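Long-range contacts in epimerase domain-containing protein (Bacillus cereus HuA2-4, PDB 6ZLK), which catalyses the NAD-dependent interconversion of UDP-glucuronic acid and UDP-galacturonic acid by inverting the configuration at C4 of the sugar: residues Gly131-Glu139 with Pro277-Lys286; Phe190-Leu198 with Leu303-Tyr314. One frame throughout, in Å; residues are numbered along the deposited sequence.

Contact 1. Residues Gly131-Glu139 with Pro277-Lys286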
loop_
_atom_site.group_PDB
_atom_site.type_symbol
_atom_site.label_atom_id
_atom_site.label_comp_id
_atom_site.label_asym_id
_atom_site.label_seq_id
_atom_site.Cartn_x
_atom_site.Cartn_y
_atom_site.Cartn_z
ATOM N N GLY A 131 -4.831 -6.518 10.492
ATOM C CA GLY A 131 -4.425 -7.934 10.501
ATOM C C GLY A 131 -4.766 -8.604 11.821
ATOM O O GLY A 131 -5.847 -8.311 12.357
ATOM N N GLU A 132 -3.946 -9.546 12.276
ATOM C CA GLU A 132 -4.226 -10.314 13.510
ATOM C C GLU A 132 -3.563 -9.613 14.677
ATOM O O GLU A 132 -2.346 -9.580 14.714
ATOM C CB GLU A 132 -3.732 -11.770 13.471
ATOM C CG GLU A 132 -4.391 -12.612 14.559
ATOM C CD GLU A 132 -5.869 -12.936 14.335
ATOM O OE1 GLU A 132 -6.128 -13.741 13.409
ATOM O OE2 GLU A 132 -6.773 -12.364 15.067
ATOM N N LYS A 133 -4.352 -9.135 15.636
ATOM C CA LYS A 133 -3.843 -8.526 16.884
ATOM C C LYS A 133 -4.610 -9.126 18.070
ATOM O O LYS A 133 -5.768 -9.549 17.895
ATOM C CB LYS A 133 -4.001 -7.005 16.820
ATOM C CG LYS A 133 -3.431 -6.333 15.565
ATOM C CD LYS A 133 -1.934 -6.137 15.632
ATOM C CE LYS A 133 -1.385 -5.279 14.510
ATOM N NZ LYS A 133 0.098 -5.336 14.449
ATOM N N SER A 134 -3.954 -9.174 19.221
ATOM C CA SER A 134 -4.574 -9.504 20.525
ATOM C C SER A 134 -5.056 -8.198 21.162
ATOM O O SER A 134 -4.361 -7.151 21.050
ATOM C CB SER A 134 -3.618 -10.239 21.424
ATOM O OG SER A 134 -2.668 -9.339 21.978
ATOM N N GLY A 135 -6.217 -8.238 21.802
ATOM C CA GLY A 135 -6.700 -7.062 22.531
ATOM C C GLY A 135 -7.408 -6.090 21.590
ATOM O O GLY A 135 -7.528 -6.346 20.369
ATOM N N ALA A 136 -7.972 -5.032 22.160
ATOM C CA ALA A 136 -8.650 -3.964 21.411
ATOM C C ALA A 136 -7.592 -3.118 20.717
ATOM O O ALA A 136 -6.625 -2.691 21.331
ATOM C CB ALA A 136 -9.504 -3.157 22.331
ATOM N N VAL A 137 -7.700 -2.937 19.419
ATOM C CA VAL A 137 -6.626 -2.249 18.700
ATOM C C VAL A 137 -6.844 -0.731 18.732
ATOM O O VAL A 137 -7.913 -0.218 18.412
ATOM C CB VAL A 137 -6.511 -2.792 17.277
ATOM C CG1 VAL A 137 -6.094 -4.248 17.333
ATOM C CG2 VAL A 137 -7.761 -2.583 16.436
ATOM N N SER A 138 -5.762 -0.023 19.041
ATOM C CA SER A 138 -5.791 1.435 18.943
ATOM C C SER A 138 -5.118 1.866 17.627
ATOM O O SER A 138 -4.374 1.085 16.997
ATOM C CB SER A 138 -5.219 2.016 20.215
ATOM O OG SER A 138 -3.857 1.741 20.220
ATOM N N GLU A 139 -5.335 3.117 17.245
ATOM C CA GLU A 139 -4.972 3.639 15.906
ATOM C C GLU A 139 -3.464 3.833 15.705
ATOM O O GLU A 139 -3.093 3.951 14.553
ATOM C CB GLU A 139 -5.750 4.918 15.644
ATOM C CG GLU A 139 -7.254 4.686 15.666
ATOM C CD GLU A 139 -7.974 4.865 16.985
ATOM O OE1 GLU A 139 -7.314 4.814 18.073
ATOM O OE2 GLU A 139 -9.181 5.085 16.960
ATOM N N PRO A 277 -8.636 -12.444 9.789
ATOM C CA PRO A 277 -8.223 -12.586 11.172
ATOM C C PRO A 277 -9.244 -13.384 11.997
ATOM O O PRO A 277 -10.440 -13.416 11.669
ATOM C CB PRO A 277 -8.202 -11.131 11.670
ATOM C CG PRO A 277 -9.269 -10.455 10.851
ATOM C CD PRO A 277 -9.146 -11.080 9.475
ATOM N N LYS A 278 -8.780 -13.984 13.087
ATOM C CA LYS A 278 -9.630 -14.740 14.033
ATOM C C LYS A 278 -10.488 -13.778 14.842
ATOM O O LYS A 278 -11.549 -14.151 15.317
ATOM C CB LYS A 278 -8.772 -15.584 14.980
ATOM C CG LYS A 278 -8.154 -16.802 14.303
ATOM C CD LYS A 278 -7.227 -17.599 15.216
ATOM C CE LYS A 278 -7.947 -18.289 16.364
ATOM N NZ LYS A 278 -7.034 -18.577 17.503
ATOM N N GLN A 279 -10.016 -12.562 15.043
ATOM C CA GLN A 279 -10.691 -11.592 15.923
ATOM C C GLN A 279 -10.476 -10.181 15.375
ATOM O O GLN A 279 -9.336 -9.848 14.960
ATOM C CB GLN A 279 -10.057 -11.681 17.318
ATOM C CG GLN A 279 -10.450 -10.558 18.257
ATOM C CD GLN A 279 -9.796 -10.755 19.604
ATOM O OE1 GLN A 279 -8.849 -10.059 19.975
ATOM N NE2 GLN A 279 -10.243 -11.796 20.306
ATOM N N THR A 280 -11.496 -9.332 15.465
ATOM C CA THR A 280 -11.368 -7.864 15.387
ATOM C C THR A 280 -12.033 -7.317 16.650
ATOM O O THR A 280 -13.066 -7.814 17.092
ATOM C CB THR A 280 -11.903 -7.259 14.092
ATOM O OG1 THR A 280 -13.331 -7.261 14.087
ATOM C CG2 THR A 280 -11.360 -7.905 12.845
ATOM N N TRP A 281 -11.430 -6.280 17.195
ATOM C CA TRP A 281 -11.897 -5.639 18.433
ATOM C C TRP A 281 -11.338 -4.219 18.434
ATOM O O TRP A 281 -10.122 -4.124 18.434
ATOM C CB TRP A 281 -11.442 -6.484 19.620
ATOM C CG TRP A 281 -11.922 -5.998 20.953
ATOM C CD1 TRP A 281 -12.805 -4.999 21.228
ATOM C CD2 TRP A 281 -11.459 -6.491 22.221
ATOM N NE1 TRP A 281 -12.926 -4.837 22.588
ATOM C CE2 TRP A 281 -12.112 -5.740 23.215
ATOM C CE3 TRP A 281 -10.549 -7.487 22.591
ATOM C CZ2 TRP A 281 -11.891 -5.981 24.576
ATOM C CZ3 TRP A 281 -10.320 -7.712 23.933
ATOM C CH2 TRP A 281 -10.974 -6.951 24.904
ATOM N N ALA A 282 -12.176 -3.213 18.224
ATOM C CA ALA A 282 -11.716 -1.812 18.165
ATOM C C ALA A 282 -11.582 -1.256 19.582
ATOM O O ALA A 282 -12.475 -1.418 20.404
ATOM C CB ALA A 282 -12.668 -0.970 17.374
ATOM N N ASP A 283 -10.521 -0.492 19.811
ATOM C CA ASP A 283 -10.518 0.525 20.871
ATOM C C ASP A 283 -11.146 1.768 20.219
ATOM O O ASP A 283 -10.528 2.353 19.266
ATOM C CB ASP A 283 -9.081 0.823 21.287
ATOM C CG ASP A 283 -8.969 1.783 22.448
ATOM O OD1 ASP A 283 -9.928 2.525 22.698
ATOM O OD2 ASP A 283 -7.891 1.756 23.112
ATOM N N ILE A 284 -12.326 2.141 20.674
ATOM C CA ILE A 284 -13.049 3.308 20.121
ATOM C C ILE A 284 -12.908 4.495 21.082
ATOM O O ILE A 284 -13.689 5.406 20.982
ATOM C CB ILE A 284 -14.506 2.932 19.817
ATOM C CG1 ILE A 284 -15.229 2.351 21.039
ATOM C CG2 ILE A 284 -14.552 1.990 18.621
ATOM C CD1 ILE A 284 -16.730 2.178 20.857
ATOM N N SER A 285 -11.948 4.472 22.017
ATOM C CA SER A 285 -11.702 5.631 22.916
ATOM C C SER A 285 -11.401 6.940 22.189
ATOM O O SER A 285 -11.928 7.993 22.601
ATOM C CB SER A 285 -10.554 5.267 23.861
ATOM O OG SER A 285 -10.819 4.009 24.434
ATOM N N LYS A 286 -10.626 6.900 21.120
ATOM C CA LYS A 286 -10.296 8.135 20.403
ATOM C C LYS A 286 -11.583 8.712 19.784
ATOM O O LYS A 286 -11.802 9.923 19.832
ATOM C CB LYS A 286 -9.218 7.815 19.382
ATOM C CG LYS A 286 -8.757 9.020 18.608
ATOM C CD LYS A 286 -7.621 8.576 17.749
ATOM C CE LYS A 286 -6.802 9.673 17.163
ATOM N NZ LYS A 286 -5.790 9.137 16.223
HETATM O O HOH W 1 -7.675 -7.669 13.820
HETATM O O HOH W 2 -7.143 -10.488 22.144
HETATM O O HOH W 3 -6.250 -0.536 23.195
HETATM O O HOH W 4 -9.127 4.596 20.164
#

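Contact 2. Residues Phe190-Leu198 with Leu303-Tyr314. With UGA (uridine-5'-diphosphate-glucuronic acid), chain F.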
loop_
_atom_site.group_PDB
_atom_site.type_symbol
_atom_site.label_atom_id
_atom_site.label_comp_id
_atom_site.label_asym_id
_atom_site.label_seq_id
_atom_site.Cartn_x
_atom_site.Cartn_y
_atom_site.Cartn_z
ATOM N N PHE A 190 -23.730 -11.645 7.518
ATOM C CA PHE A 190 -25.091 -11.643 8.090
ATOM C C PHE A 190 -26.108 -11.771 6.972
ATOM O O PHE A 190 -27.119 -12.456 7.171
ATOM C CB PHE A 190 -25.360 -10.407 8.950
ATOM C CG PHE A 190 -24.559 -10.335 10.231
ATOM C CD1 PHE A 190 -23.615 -11.293 10.564
ATOM C CD2 PHE A 190 -24.758 -9.262 11.078
ATOM C CE1 PHE A 190 -22.869 -11.167 11.720
ATOM C CE2 PHE A 190 -24.024 -9.144 12.243
ATOM C CZ PHE A 190 -23.108 -10.125 12.577
ATOM N N HIS A 191 -25.898 -11.091 5.870
ATOM C CA HIS A 191 -26.808 -11.121 4.704
ATOM C C HIS A 191 -26.881 -12.573 4.231
ATOM O O HIS A 191 -27.990 -13.141 4.109
ATOM C CB HIS A 191 -26.304 -10.219 3.621
ATOM C CG HIS A 191 -27.247 -10.052 2.474
ATOM N ND1 HIS A 191 -27.555 -8.807 2.020
ATOM C CD2 HIS A 191 -27.889 -10.937 1.670
ATOM C CE1 HIS A 191 -28.408 -8.918 0.995
ATOM N NE2 HIS A 191 -28.634 -10.236 0.790
ATOM N N ARG A 192 -25.729 -13.220 4.035
ATOM C CA ARG A 192 -25.701 -14.640 3.588
ATOM C C ARG A 192 -26.417 -15.535 4.578
ATOM O O ARG A 192 -27.209 -16.405 4.121
ATOM C CB ARG A 192 -24.271 -15.136 3.293
ATOM C CG ARG A 192 -23.622 -14.446 2.115
ATOM C CD ARG A 192 -22.127 -14.716 1.951
ATOM N NE ARG A 192 -21.826 -16.148 2.083
ATOM C CZ ARG A 192 -21.927 -17.014 1.090
ATOM N NH1 ARG A 192 -22.232 -16.584 -0.126
ATOM N NH2 ARG A 192 -21.734 -18.311 1.313
ATOM N N LEU A 193 -26.065 -15.463 5.857
ATOM C CA LEU A 193 -26.556 -16.380 6.890
ATOM C C LEU A 193 -28.053 -16.203 7.048
ATOM O O LEU A 193 -28.732 -17.198 7.209
ATOM C CB LEU A 193 -25.828 -16.110 8.208
ATOM C CG LEU A 193 -24.362 -16.507 8.179
ATOM C CD1 LEU A 193 -23.682 -16.014 9.447
ATOM C CD2 LEU A 193 -24.202 -18.021 8.085
ATOM N N ILE A 194 -28.547 -14.964 7.044
ATOM C CA ILE A 194 -30.007 -14.744 7.241
ATOM C C ILE A 194 -30.734 -15.286 6.013
ATOM O O ILE A 194 -31.787 -15.941 6.220
ATOM C CB ILE A 194 -30.304 -13.264 7.518
ATOM C CG1 ILE A 194 -29.723 -12.793 8.846
ATOM C CG2 ILE A 194 -31.804 -13.015 7.428
ATOM C CD1 ILE A 194 -29.563 -11.265 8.935
ATOM N N LYS A 195 -30.221 -15.050 4.834
ATOM C CA LYS A 195 -30.816 -15.502 3.566
ATOM C C LYS A 195 -30.862 -17.033 3.633
ATOM O O LYS A 195 -31.944 -17.618 3.338
ATOM C CB LYS A 195 -30.030 -15.009 2.346
ATOM C CG LYS A 195 -30.629 -15.389 0.998
ATOM C CD LYS A 195 -29.792 -14.926 -0.160
ATOM C CE LYS A 195 -30.512 -15.042 -1.477
ATOM N NZ LYS A 195 -30.728 -16.457 -1.795
ATOM N N GLN A 196 -29.750 -17.689 3.997
ATOM C CA GLN A 196 -29.713 -19.165 4.100
ATOM C C GLN A 196 -30.740 -19.593 5.141
ATOM O O GLN A 196 -31.447 -20.584 4.865
ATOM C CB GLN A 196 -28.291 -19.641 4.417
ATOM C CG GLN A 196 -27.323 -19.401 3.284
ATOM C CD GLN A 196 -25.879 -19.350 3.753
ATOM O OE1 GLN A 196 -25.600 -19.441 4.957
ATOM N NE2 GLN A 196 -24.982 -19.156 2.805
ATOM N N MET A 197 -30.799 -18.954 6.313
ATOM C CA MET A 197 -31.737 -19.364 7.381
ATOM C C MET A 197 -33.173 -19.244 6.878
ATOM O O MET A 197 -33.954 -20.213 7.119
ATOM C CB MET A 197 -31.546 -18.502 8.619
ATOM C CG MET A 197 -32.361 -18.959 9.799
ATOM S SD MET A 197 -31.834 -18.152 11.325
ATOM C CE MET A 197 -30.104 -18.607 11.438
ATOM N N LEU A 198 -33.505 -18.190 6.129
ATOM C CA LEU A 198 -34.899 -17.958 5.668
ATOM C C LEU A 198 -35.280 -19.008 4.632
ATOM O O LEU A 198 -36.484 -19.377 4.563
ATOM C CB LEU A 198 -35.016 -16.554 5.074
ATOM C CG LEU A 198 -35.114 -15.465 6.116
ATOM C CD1 LEU A 198 -34.830 -14.122 5.470
ATOM C CD2 LEU A 198 -36.465 -15.495 6.791
ATOM N N LEU A 303 -29.745 -7.046 14.573
ATOM C CA LEU A 303 -30.069 -8.306 13.850
ATOM C C LEU A 303 -31.568 -8.407 13.569
ATOM O O LEU A 303 -31.905 -8.823 12.478
ATOM C CB LEU A 303 -29.607 -9.472 14.697
ATOM C CG LEU A 303 -28.093 -9.675 14.705
ATOM C CD1 LEU A 303 -27.785 -10.763 15.689
ATOM C CD2 LEU A 303 -27.544 -9.979 13.306
ATOM N N GLU A 304 -32.399 -7.856 14.438
ATOM C CA GLU A 304 -33.858 -7.808 14.155
ATOM C C GLU A 304 -34.089 -6.995 12.888
ATOM O O GLU A 304 -34.907 -7.390 12.043
ATOM C CB GLU A 304 -34.631 -7.224 15.337
ATOM C CG GLU A 304 -34.755 -8.209 16.476
ATOM C CD GLU A 304 -35.132 -7.600 17.814
ATOM O OE1 GLU A 304 -35.093 -8.369 18.820
ATOM O OE2 GLU A 304 -35.421 -6.387 17.860
ATOM N N ALA A 305 -33.420 -5.849 12.779
ATOM C CA ALA A 305 -33.588 -4.942 11.644
ATOM C C ALA A 305 -33.102 -5.661 10.407
ATOM O O ALA A 305 -33.778 -5.604 9.379
ATOM C CB ALA A 305 -32.814 -3.671 11.855
ATOM N N GLU A 306 -31.885 -6.215 10.461
ATOM C CA GLU A 306 -31.352 -6.858 9.249
ATOM C C GLU A 306 -32.231 -8.055 8.879
ATOM O O GLU A 306 -32.427 -8.221 7.655
ATOM C CB GLU A 306 -29.865 -7.205 9.383
ATOM C CG GLU A 306 -29.322 -7.669 8.024
ATOM C CD GLU A 306 -27.809 -7.775 7.840
ATOM O OE1 GLU A 306 -27.068 -7.331 8.767
ATOM O OE2 GLU A 306 -27.375 -8.351 6.794
ATOM N N TYR A 307 -32.714 -8.849 9.828
ATOM C CA TYR A 307 -33.587 -10.004 9.563
ATOM C C TYR A 307 -34.806 -9.483 8.784
ATOM O O TYR A 307 -35.106 -10.010 7.724
ATOM C CB TYR A 307 -33.916 -10.680 10.887
ATOM C CG TYR A 307 -34.807 -11.861 10.674
ATOM C CD1 TYR A 307 -36.170 -11.687 10.615
ATOM C CD2 TYR A 307 -34.266 -13.102 10.407
ATOM C CE1 TYR A 307 -37.003 -12.765 10.377
ATOM C CE2 TYR A 307 -35.086 -14.188 10.165
ATOM C CZ TYR A 307 -36.452 -14.012 10.146
ATOM O OH TYR A 307 -37.278 -15.081 9.933
ATOM N N ASP A 308 -35.435 -8.420 9.277
ATOM C CA ASP A 308 -36.682 -7.927 8.609
ATOM C C ASP A 308 -36.339 -7.418 7.212
ATOM O O ASP A 308 -37.106 -7.603 6.254
ATOM C CB ASP A 308 -37.398 -6.912 9.487
ATOM C CG ASP A 308 -38.230 -7.530 10.616
ATOM O OD1 ASP A 308 -38.438 -8.740 10.607
ATOM O OD2 ASP A 308 -38.583 -6.772 11.524
ATOM N N TYR A 309 -35.193 -6.753 7.022
ATOM C CA TYR A 309 -34.792 -6.209 5.714
ATOM C C TYR A 309 -34.574 -7.358 4.727
ATOM O O TYR A 309 -35.085 -7.314 3.603
ATOM C CB TYR A 309 -33.499 -5.398 5.884
ATOM C CG TYR A 309 -32.839 -5.125 4.565
ATOM C CD1 TYR A 309 -33.291 -4.116 3.715
ATOM C CD2 TYR A 309 -31.802 -5.924 4.133
ATOM C CE1 TYR A 309 -32.707 -3.913 2.475
ATOM C CE2 TYR A 309 -31.237 -5.764 2.876
ATOM C CZ TYR A 309 -31.698 -4.763 2.051
ATOM O OH TYR A 309 -31.085 -4.630 0.840
ATOM N N ILE A 310 -33.912 -8.440 5.158
ATOM C CA ILE A 310 -33.561 -9.578 4.243
ATOM C C ILE A 310 -34.867 -10.337 3.945
ATOM O O ILE A 310 -35.067 -10.759 2.794
ATOM C CB ILE A 310 -32.499 -10.492 4.887
ATOM C CG1 ILE A 310 -31.155 -9.785 5.157
ATOM C CG2 ILE A 310 -32.268 -11.717 4.032
ATOM C CD1 ILE A 310 -30.430 -9.301 3.948
ATOM N N LYS A 311 -35.703 -10.521 4.942
ATOM C CA LYS A 311 -36.968 -11.272 4.769
ATOM C C LYS A 311 -37.754 -10.574 3.657
ATOM O O LYS A 311 -38.321 -11.260 2.771
ATOM C CB LYS A 311 -37.746 -11.350 6.078
ATOM C CG LYS A 311 -39.072 -12.106 5.978
ATOM C CD LYS A 311 -39.715 -12.280 7.337
ATOM C CE LYS A 311 -40.774 -13.365 7.357
ATOM N NZ LYS A 311 -40.153 -14.713 7.399
ATOM N N GLN A 312 -37.834 -9.252 3.722
ATOM C CA GLN A 312 -38.564 -8.444 2.707
ATOM C C GLN A 312 -37.854 -8.485 1.358
ATOM O O GLN A 312 -38.538 -8.550 0.292
ATOM C CB GLN A 312 -38.725 -7.022 3.246
ATOM C CG GLN A 312 -39.443 -6.095 2.283
ATOM C CD GLN A 312 -39.706 -4.777 2.964
ATOM O OE1 GLN A 312 -40.843 -4.425 3.243
ATOM N NE2 GLN A 312 -38.634 -4.059 3.257
ATOM N N LEU A 313 -36.526 -8.393 1.329
ATOM C CA LEU A 313 -35.753 -8.416 0.060
ATOM C C LEU A 313 -35.997 -9.709 -0.729
ATOM O O LEU A 313 -36.108 -9.612 -1.964
ATOM C CB LEU A 313 -34.270 -8.238 0.390
ATOM C CG LEU A 313 -33.314 -8.163 -0.799
ATOM C CD1 LEU A 313 -33.635 -6.976 -1.688
ATOM C CD2 LEU A 313 -31.890 -8.067 -0.289
ATOM N N TYR A 314 -36.149 -10.867 -0.099
ATOM C CA TYR A 314 -36.231 -12.158 -0.828
ATOM C C TYR A 314 -37.662 -12.707 -0.775
ATOM O O TYR A 314 -37.823 -13.856 -1.188
ATOM C CB TYR A 314 -35.168 -13.134 -0.325
ATOM C CG TYR A 314 -33.771 -12.608 -0.559
ATOM C CD1 TYR A 314 -33.302 -12.404 -1.850
ATOM C CD2 TYR A 314 -32.942 -12.265 0.498
ATOM C CE1 TYR A 314 -32.041 -11.898 -2.090
ATOM C CE2 TYR A 314 -31.674 -11.739 0.275
ATOM C CZ TYR A 314 -31.213 -11.597 -1.022
ATOM O OH TYR A 314 -29.980 -11.093 -1.314
HETATM C "C1'" UGA F . -16.272 -6.667 6.443
HETATM C "C2'" UGA F . -16.464 -6.065 5.059
HETATM O "O2'" UGA F . -16.774 -7.130 4.167
HETATM C "C3'" UGA F . -15.235 -5.341 4.562
HETATM O "O3'" UGA F . -15.615 -4.614 3.391
HETATM C "C4'" UGA F . -14.663 -4.399 5.607
HETATM O "O4'" UGA F . -13.410 -3.891 5.129
HETATM C "C5'" UGA F . -14.463 -5.145 6.936
HETATM O "O5'" UGA F . -15.703 -5.732 7.341
HETATM C "C6'" UGA F . -13.943 -4.314 8.122
HETATM O "O'P" UGA F . -13.114 -3.452 7.947
HETATM O "O'Q" UGA F . -14.325 -4.570 9.232
HETATM P PB UGA F . -15.583 -9.033 7.352
HETATM O O1B UGA F . -15.244 -8.674 8.736
HETATM O O2B UGA F . -14.891 -10.145 6.647
HETATM O O3B UGA F . -15.496 -7.837 6.287
HETATM O O3A UGA F . -17.164 -9.256 7.333
HETATM P PA UGA F . -18.174 -10.430 6.947
HETATM O O1A UGA F . -18.071 -10.660 5.503
HETATM O O2A UGA F . -19.469 -10.078 7.555
HETATM O O5D UGA F . -17.535 -11.699 7.708
HETATM C C5D UGA F . -17.442 -11.794 9.116
HETATM C C4D UGA F . -17.059 -13.202 9.462
HETATM O O4D UGA F . -18.037 -14.134 8.941
HETATM C C3D UGA F . -15.707 -13.655 8.904
HETATM O O3D UGA F . -15.017 -14.200 10.032
HETATM C C2D UGA F . -16.049 -14.713 7.851
HETATM O O2D UGA F . -15.190 -15.835 7.968
HETATM C C1D UGA F . -17.408 -15.227 8.308
HETATM N N1 UGA F . -18.286 -15.694 7.225
HETATM C C6 UGA F . -18.599 -14.893 6.161
HETATM C C2 UGA F . -18.891 -16.928 7.420
HETATM O O2 UGA F . -18.622 -17.675 8.353
HETATM N N3 UGA F . -19.811 -17.254 6.476
HETATM C C4 UGA F . -20.176 -16.508 5.380
HETATM O O4 UGA F . -21.003 -16.983 4.606
HETATM C C5 UGA F . -19.491 -15.251 5.232
#

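Contact 1. Residues Gly131-Glu139 with Pro277-Lys286
Across one face of the Trp281 indole lies the methyl group of Ala136, with CB 3.7 Å from the centroid of the five-membered ring and almost on its normal, a CH-pi contact. The backbone N of Ala136 sits over the same ring system, and Gly135 reaches the six-membered part obliquely. Trp281 has its CG anti to its own backbone N (chi1 -176°), which lays one face of the indole against the methyl and backbone N of Ala136. The second flat group, the carboxylate of Glu132, works as a two-pronged acceptor on consecutive peptides. Glu132 OE1 accepts from Lys278 N at 2.7 Å in a nearly straight bond (173°), while Glu132 OE2 accepts from Gln279 N at 3.2 Å and a more bent angle; both oxygens use their syn lone pairs, so the two N-H groups hold the carboxylate by its forked end.

Between these two groups and the helix that starts at Ser285, a single beta bridge joins Val137 to Ala282. Val137 N gives a 2.9 Å bond to Trp281 O, and Val137 O accepts from Asp283 N at 3.0 Å, the donor standing well above the carbonyl plane. Asp283 OD1 turns to its own chain, accepting from Ser285 N in an Asx turn, whereas OD2 shares a water with Ala136 O. Farther along, the Glu139 carboxylate lies against the aliphatic chain of Lys286, yet Glu139 OE2 is bonded to Asn241 N and Lys286 NZ pairs with Glu238.

Main-chain groups thus do much of the joining between the loop after strand 120-126 and the run leading into helix 285-291. Ala282 N and Thr280 OG1 also bond to Asp214, which implies that the loop is tied through this run to strand 212-217.

Contact 2. Residues Phe190-Leu198 with Leu303-Tyr314
With CG anti to the backbone N (chi1 -173°), His191 carries its imidazole across to the C-terminal end of helix 303-313, where Tyr314, its CG anti to the carbonyl carbon (chi1 -62°), brings its hydroxyl to the imidazole edge. His191 NE2 and Tyr314 OH form a short 2.6 Å hydrogen bond in which either may donate. Because ND1 is bonded to Gln184 O, the imidazole is gripped at both nitrogens, and Ile310 CD1 lies over the centre of one face in a CH-pi contact, 3.5 Å from the centroid. Lys195 crosses the Tyr314 ring at about a right angle, CE 3.6 Å from its centroid and NZ above the same face in a longer cation-pi contact, while Lys195 NZ forms a salt bridge with Glu199.

Ile310 is a knob in the hole formed by His191, Ile194, Lys195 and Leu198. Beyond it, Leu198 CD2 packs on Tyr307, and Phe190 CD2 meets Leu303 CD2 at 3.6 Å.

The helices cross at -60°. Arg192, pointing away from helix 303-313, donates from NE a straight 2.8 Å bond to O4 of the uracil. This knob-into-hole packing on a uridine-binding helix is consistent with the substrate-binding part of extended short-chain dehydrogenase/reductase epimerases.

Overall arrangement
Contact 1 is a surface contact and contact 2 is partly buried; their centres lie 27 Å apart and they do not touch. Their segments alternate along the chain, each contact joining an earlier part of the chain to its last quarter, and helix 285-291, which begins in contact 1, is followed directly by helix 299-313 of contact 2. The chemistry follows the setting. Mostly loop meets loop in 131-139 with 277-286, so peptide groups, carboxylates and waters do much of the joining. In 190-198 with 303-314 the backbones bond along their own helices, and side chains interlock instead, with a His191-Tyr314 hydrogen bond among aliphatic and aromatic groups. Of the two, contact 2 includes the substrate-binding residue Arg192.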